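Local coordinates for DUF192 domain-containing protein (Novosphingobium aromaticivorans, PDB 3M7A) that is of unknown function, belonging to the DUF192 (COG1430) family of uncharacterized proteins and probably exported as a lipoprotein, at residues Ala6-Ala11 with Ser31-Phe36; Phe65-Asn68 with Met72-Phe75. All coordinates share one frame; numbering follows the deposited sequence.

From the N terminus the chain first makes the short helix 6-9, runs through strands 13-14 and 21-29, and turns back into strand 32-41; interaction 1 closes this loop by setting the helix against the start of strand 32-41. Only afterwards, past helix 44-49, does interaction 2 open: strand 61-66 runs into a short loop that leads to strand 72-75, which packs against it through side chains. The two contacts therefore follow one another, neither enclosing nor crossing the other. The centres of interactions 1 and 2 lie about 23 Å apart. Strands 32-41 and 61-66, parallel neighbours in the main sheet, connect them: interaction 1 fastens the N-terminal segment to it, interaction 2 the small sheet of 72-75 and 110-112.

Interaction 1: Ala6-Ala11 with Ser31-Phe36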
loop_
_atom_site.group_PDB
_atom_site.type_symbol
_atom_site.label_atom_id
_atom_site.label_comp_id
_atom_site.label_asym_id
_atom_site.label_seq_id
_atom_site.Cartn_x
_atom_site.Cartn_y
_atom_site.Cartn_z
ATOM N N ALA A 6 -6.312 -4.266 17.277
ATOM C CA ALA A 6 -7.745 -4.069 17.012
ATOM C C ALA A 6 -8.022 -3.843 15.513
ATOM O O ALA A 6 -8.959 -4.413 14.959
ATOM C CB ALA A 6 -8.262 -2.902 17.847
ATOM N N ALA A 7 -7.149 -3.075 14.869
ATOM C CA ALA A 7 -7.280 -2.781 13.439
ATOM C C ALA A 7 -7.212 -4.020 12.562
ATOM O O ALA A 7 -7.812 -4.062 11.491
ATOM C CB ALA A 7 -6.220 -1.797 13.004
ATOM N N GLU A 8 -6.460 -5.025 13.007
ATOM C CA GLU A 8 -6.359 -6.247 12.246
ATOM C C GLU A 8 -7.654 -7.061 12.292
ATOM O O GLU A 8 -8.062 -7.675 11.286
ATOM C CB GLU A 8 -5.177 -7.116 12.716
ATOM C CG GLU A 8 -5.052 -8.367 11.853
ATOM C CD GLU A 8 -3.839 -9.205 12.096
ATOM O OE1 GLU A 8 -2.860 -8.764 12.738
ATOM O OE2 GLU A 8 -3.874 -10.334 11.593
ATOM N N ALA A 9 -8.259 -7.107 13.481
ATOM C CA ALA A 9 -9.430 -7.926 13.752
ATOM C C ALA A 9 -10.741 -7.263 13.325
ATOM O O ALA A 9 -11.721 -7.965 13.047
ATOM C CB ALA A 9 -9.502 -8.277 15.243
ATOM N N ALA A 10 -10.755 -5.936 13.228
ATOM C CA ALA A 10 -11.976 -5.216 12.891
ATOM C C ALA A 10 -12.484 -5.573 11.495
ATOM O O ALA A 10 -11.705 -5.710 10.550
ATOM C CB ALA A 10 -11.758 -3.735 13.008
ATOM N N ALA A 11 -13.806 -5.704 11.372
ATOM C CA ALA A 11 -14.464 -6.025 10.113
ATOM C C ALA A 11 -14.151 -4.987 9.029
ATOM O O ALA A 11 -13.852 -3.823 9.332
ATOM C CB ALA A 11 -15.967 -6.086 10.319
ATOM N N SER A 31 11.167 -7.284 11.292
ATOM C CA SER A 31 10.776 -6.149 12.133
ATOM C C SER A 31 9.528 -6.385 12.958
ATOM O O SER A 31 9.227 -5.584 13.853
ATOM C CB SER A 31 10.593 -4.888 11.279
ATOM O OG SER A 31 9.396 -4.949 10.513
ATOM N N GLY A 32 8.797 -7.460 12.682
ATOM C CA GLY A 32 7.563 -7.724 13.380
ATOM C C GLY A 32 6.366 -7.709 12.426
ATOM O O GLY A 32 6.521 -7.964 11.225
ATOM N N ARG A 33 5.202 -7.393 12.978
ATOM C CA ARG A 33 3.950 -7.397 12.255
ATOM C C ARG A 33 3.346 -6.018 12.320
ATOM O O ARG A 33 3.144 -5.481 13.407
ATOM C CB ARG A 33 2.985 -8.457 12.812
ATOM C CG ARG A 33 1.627 -8.546 12.102
ATOM C CD ARG A 33 0.825 -9.666 12.708
ATOM N NE ARG A 33 -0.371 -10.080 11.986
ATOM C CZ ARG A 33 -0.405 -10.959 10.988
ATOM N NH1 ARG A 33 0.719 -11.437 10.472
ATOM N NH2 ARG A 33 -1.574 -11.391 10.526
ATOM N N HIS A 34 3.046 -5.469 11.140
ATOM C CA HIS A 34 2.461 -4.133 10.977
ATOM C C HIS A 34 1.096 -4.273 10.346
ATOM O O HIS A 34 0.895 -5.172 9.519
ATOM C CB HIS A 34 3.350 -3.268 10.077
ATOM C CG HIS A 34 4.772 -3.279 10.495
ATOM N ND1 HIS A 34 5.253 -2.502 11.522
ATOM C CD2 HIS A 34 5.812 -4.019 10.056
ATOM C CE1 HIS A 34 6.538 -2.756 11.691
ATOM N NE2 HIS A 34 6.910 -3.665 10.806
ATOM N N VAL A 35 0.182 -3.380 10.706
ATOM C CA VAL A 35 -1.207 -3.472 10.280
ATOM C C VAL A 35 -1.676 -2.125 9.729
ATOM O O VAL A 35 -1.478 -1.100 10.372
ATOM C CB VAL A 35 -2.148 -3.858 11.477
ATOM C CG1 VAL A 35 -3.583 -4.017 10.980
ATOM C CG2 VAL A 35 -1.662 -5.121 12.145
ATOM N N PHE A 36 -2.276 -2.137 8.543
ATOM C CA PHE A 36 -2.798 -0.945 7.883
ATOM C C PHE A 36 -4.254 -1.168 7.512
ATOM O O PHE A 36 -4.548 -2.109 6.791
ATOM C CB PHE A 36 -1.968 -0.602 6.650
ATOM C CG PHE A 36 -0.518 -0.434 6.956
ATOM C CD1 PHE A 36 -0.035 0.765 7.441
ATOM C CD2 PHE A 36 0.379 -1.487 6.818
ATOM C CE1 PHE A 36 1.309 0.935 7.750
ATOM C CE2 PHE A 36 1.721 -1.346 7.139
ATOM C CZ PHE A 36 2.193 -0.131 7.589
#
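E8 reaches from the N-terminal helix to R33 on the strand and is held by two nitrogens of the guanidinium in a two-pronged, side-on salt bridge. NE of R33 bonds OE1 of E8 at 2.9 Å and NH2 of R33 bonds OE2 of E8 at 2.7 Å, both nearly straight. The oxygens lie at the edge of the guanidinium, in its plane, whereas the nitrogens meet their syn sides from out of the carboxylate plane, the two groups being twisted by 34°. E8 is extended, R33 is extended as far as NE, and the two cross at about a right angle; the paired bonds should limit rotation of either charged end. This polar half lies on the solvent side, with R33 itself exposed.

The apolar half is closer to the backbone. V35 turns its two methyls to the helix: CG1, anti to its own backbone N (chi1 -177°), lies 3.7 Å from N of E8 and 4.0 Å from CB of A7, while CG2 faces the E8 chain, 3.9 Å from OE1 of E8. Packing is thus snug round V35, yet the whole contact remains shallow: none of the four touching residues is fully buried.

T26 of the adjacent antiparallel strand 21-29 touches E8, R33 and V35. R37, farther along strand 32-41, bonds the carbonyl oxygens of A7, A10 and A11, so the same strand also holds the helix's C-terminal end and the residues leaving it.

Interaction 2: Phe65-Asn68 with Met72-Phe75; sequences FLRN and MATF
F75 points the edge of its ring into one face of F65, a T-shaped pair with planes at 84° and centroids 5.1 Å apart. CE2 of F75 stands 3.7 Å above the F65 plane, offset toward the rim and closest to CE2 of F65, while CZ of F75 is 3.9 Å from CD2 of F65. In F65, chi1 (-60°) carries the ring toward strand 72-75 and chi2 (69°) turns its face to the incoming edge. An alanine in place of F65 would take away that face and is likely to leave the F75 ring with a gap beside it and more room to turn.

R67 presents a face too: CB of A73 sits over the centre of its guanidinium, 3.7 Å from CZ of R67. A bend at chi3 brings the flat group over this methyl. Its nitrogens have other partners, NH1 bonding OE1 of Q47 and NH2 the carbonyl oxygen of D71, which should hold the plane in place.

V119 and E121 of strand 118-123 touch F75, and E121 also touches F65. Through an edge-to-face aromatic pair and a methyl over a guanidinium face, the end of strand 61-66 and the residue after it pack on strand 72-75, tying the small antiparallel sheet 72-75/110-112 to the main mixed sheet within the DUF192 family region.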
loop_
_atom_site.group_PDB
_atom_site.type_symbol
_atom_site.label_atom_id
_atom_site.label_comp_id
_atom_site.label_asym_id
_atom_site.label_seq_id
_atom_site.Cartn_x
_atom_site.Cartn_y
_atom_site.Cartn_z
ATOM N N PHE A 65 -3.790 -2.037 -3.635
ATOM C CA PHE A 65 -4.117 -2.150 -5.036
ATOM C C PHE A 65 -3.997 -3.630 -5.382
ATOM O O PHE A 65 -2.912 -4.188 -5.283
ATOM C CB PHE A 65 -3.130 -1.350 -5.885
ATOM C CG PHE A 65 -3.072 0.152 -5.601
ATOM C CD1 PHE A 65 -2.563 0.636 -4.420
ATOM C CD2 PHE A 65 -3.456 1.066 -6.572
ATOM C CE1 PHE A 65 -2.495 1.996 -4.203
ATOM C CE2 PHE A 65 -3.379 2.428 -6.353
ATOM C CZ PHE A 65 -2.890 2.898 -5.170
ATOM N N LEU A 66 -5.102 -4.291 -5.730
ATOM C CA LEU A 66 -5.125 -5.742 -5.956
ATOM C C LEU A 66 -5.269 -5.974 -7.443
ATOM O O LEU A 66 -6.193 -5.452 -8.081
ATOM C CB LEU A 66 -6.249 -6.432 -5.195
ATOM C CG LEU A 66 -6.129 -6.414 -3.686
ATOM C CD1 LEU A 66 -7.304 -7.227 -3.083
ATOM C CD2 LEU A 66 -4.741 -6.907 -3.194
ATOM N N ARG A 67 -4.339 -6.740 -7.991
ATOM C CA ARG A 67 -4.180 -6.809 -9.429
ATOM C C ARG A 67 -4.379 -8.184 -9.984
ATOM O O ARG A 67 -3.791 -9.143 -9.541
ATOM C CB ARG A 67 -2.798 -6.331 -9.824
ATOM C CG ARG A 67 -2.564 -4.911 -9.371
ATOM C CD ARG A 67 -1.144 -4.484 -9.535
ATOM N NE ARG A 67 -0.637 -4.534 -10.901
ATOM C CZ ARG A 67 -0.895 -3.628 -11.831
ATOM N NH1 ARG A 67 -1.688 -2.592 -11.593
ATOM N NH2 ARG A 67 -0.352 -3.731 -13.027
ATOM N N ASN A 68 -5.222 -8.253 -11.000
ATOM C CA ASN A 68 -5.466 -9.492 -11.722
ATOM C C ASN A 68 -5.882 -9.130 -13.148
ATOM O O ASN A 68 -6.935 -8.524 -13.331
ATOM C CB ASN A 68 -6.532 -10.367 -11.062
ATOM C CG ASN A 68 -6.613 -11.748 -11.690
ATOM O OD1 ASN A 68 -5.995 -12.009 -12.733
ATOM N ND2 ASN A 68 -7.379 -12.638 -11.080
HETATM N N MSE A 72 3.117 -6.334 -14.334
HETATM C CA MSE A 72 4.100 -5.447 -13.732
HETATM C C MSE A 72 3.512 -4.027 -13.654
HETATM O O MSE A 72 3.027 -3.497 -14.655
HETATM C CB MSE A 72 5.347 -5.457 -14.606
HETATM C CG MSE A 72 6.485 -4.600 -14.130
HETATM SE SE MSE A 72 7.880 -4.597 -15.476
HETATM C CE MSE A 72 8.695 -2.885 -15.010
ATOM N N ALA A 73 3.548 -3.413 -12.473
ATOM C CA ALA A 73 2.964 -2.090 -12.237
ATOM C C ALA A 73 4.016 -0.996 -12.321
ATOM O O ALA A 73 5.187 -1.195 -11.946
ATOM C CB ALA A 73 2.332 -2.039 -10.868
ATOM N N THR A 74 3.600 0.172 -12.793
ATOM C CA THR A 74 4.443 1.374 -12.738
ATOM C C THR A 74 3.560 2.508 -12.221
ATOM O O THR A 74 2.461 2.697 -12.721
ATOM C CB THR A 74 5.044 1.737 -14.119
ATOM O OG1 THR A 74 5.862 0.649 -14.552
ATOM C CG2 THR A 74 5.915 2.987 -14.048
ATOM N N PHE A 75 4.039 3.217 -11.195
ATOM C CA PHE A 75 3.266 4.253 -10.516
ATOM C C PHE A 75 3.857 5.635 -10.799
ATOM O O PHE A 75 4.972 5.767 -11.311
ATOM C CB PHE A 75 3.222 3.955 -9.011
ATOM C CG PHE A 75 2.174 2.953 -8.637
ATOM C CD1 PHE A 75 2.279 1.644 -9.008
ATOM C CD2 PHE A 75 1.051 3.339 -7.955
ATOM C CE1 PHE A 75 1.299 0.738 -8.695
ATOM C CE2 PHE A 75 0.089 2.445 -7.635
ATOM C CZ PHE A 75 0.194 1.138 -8.012
#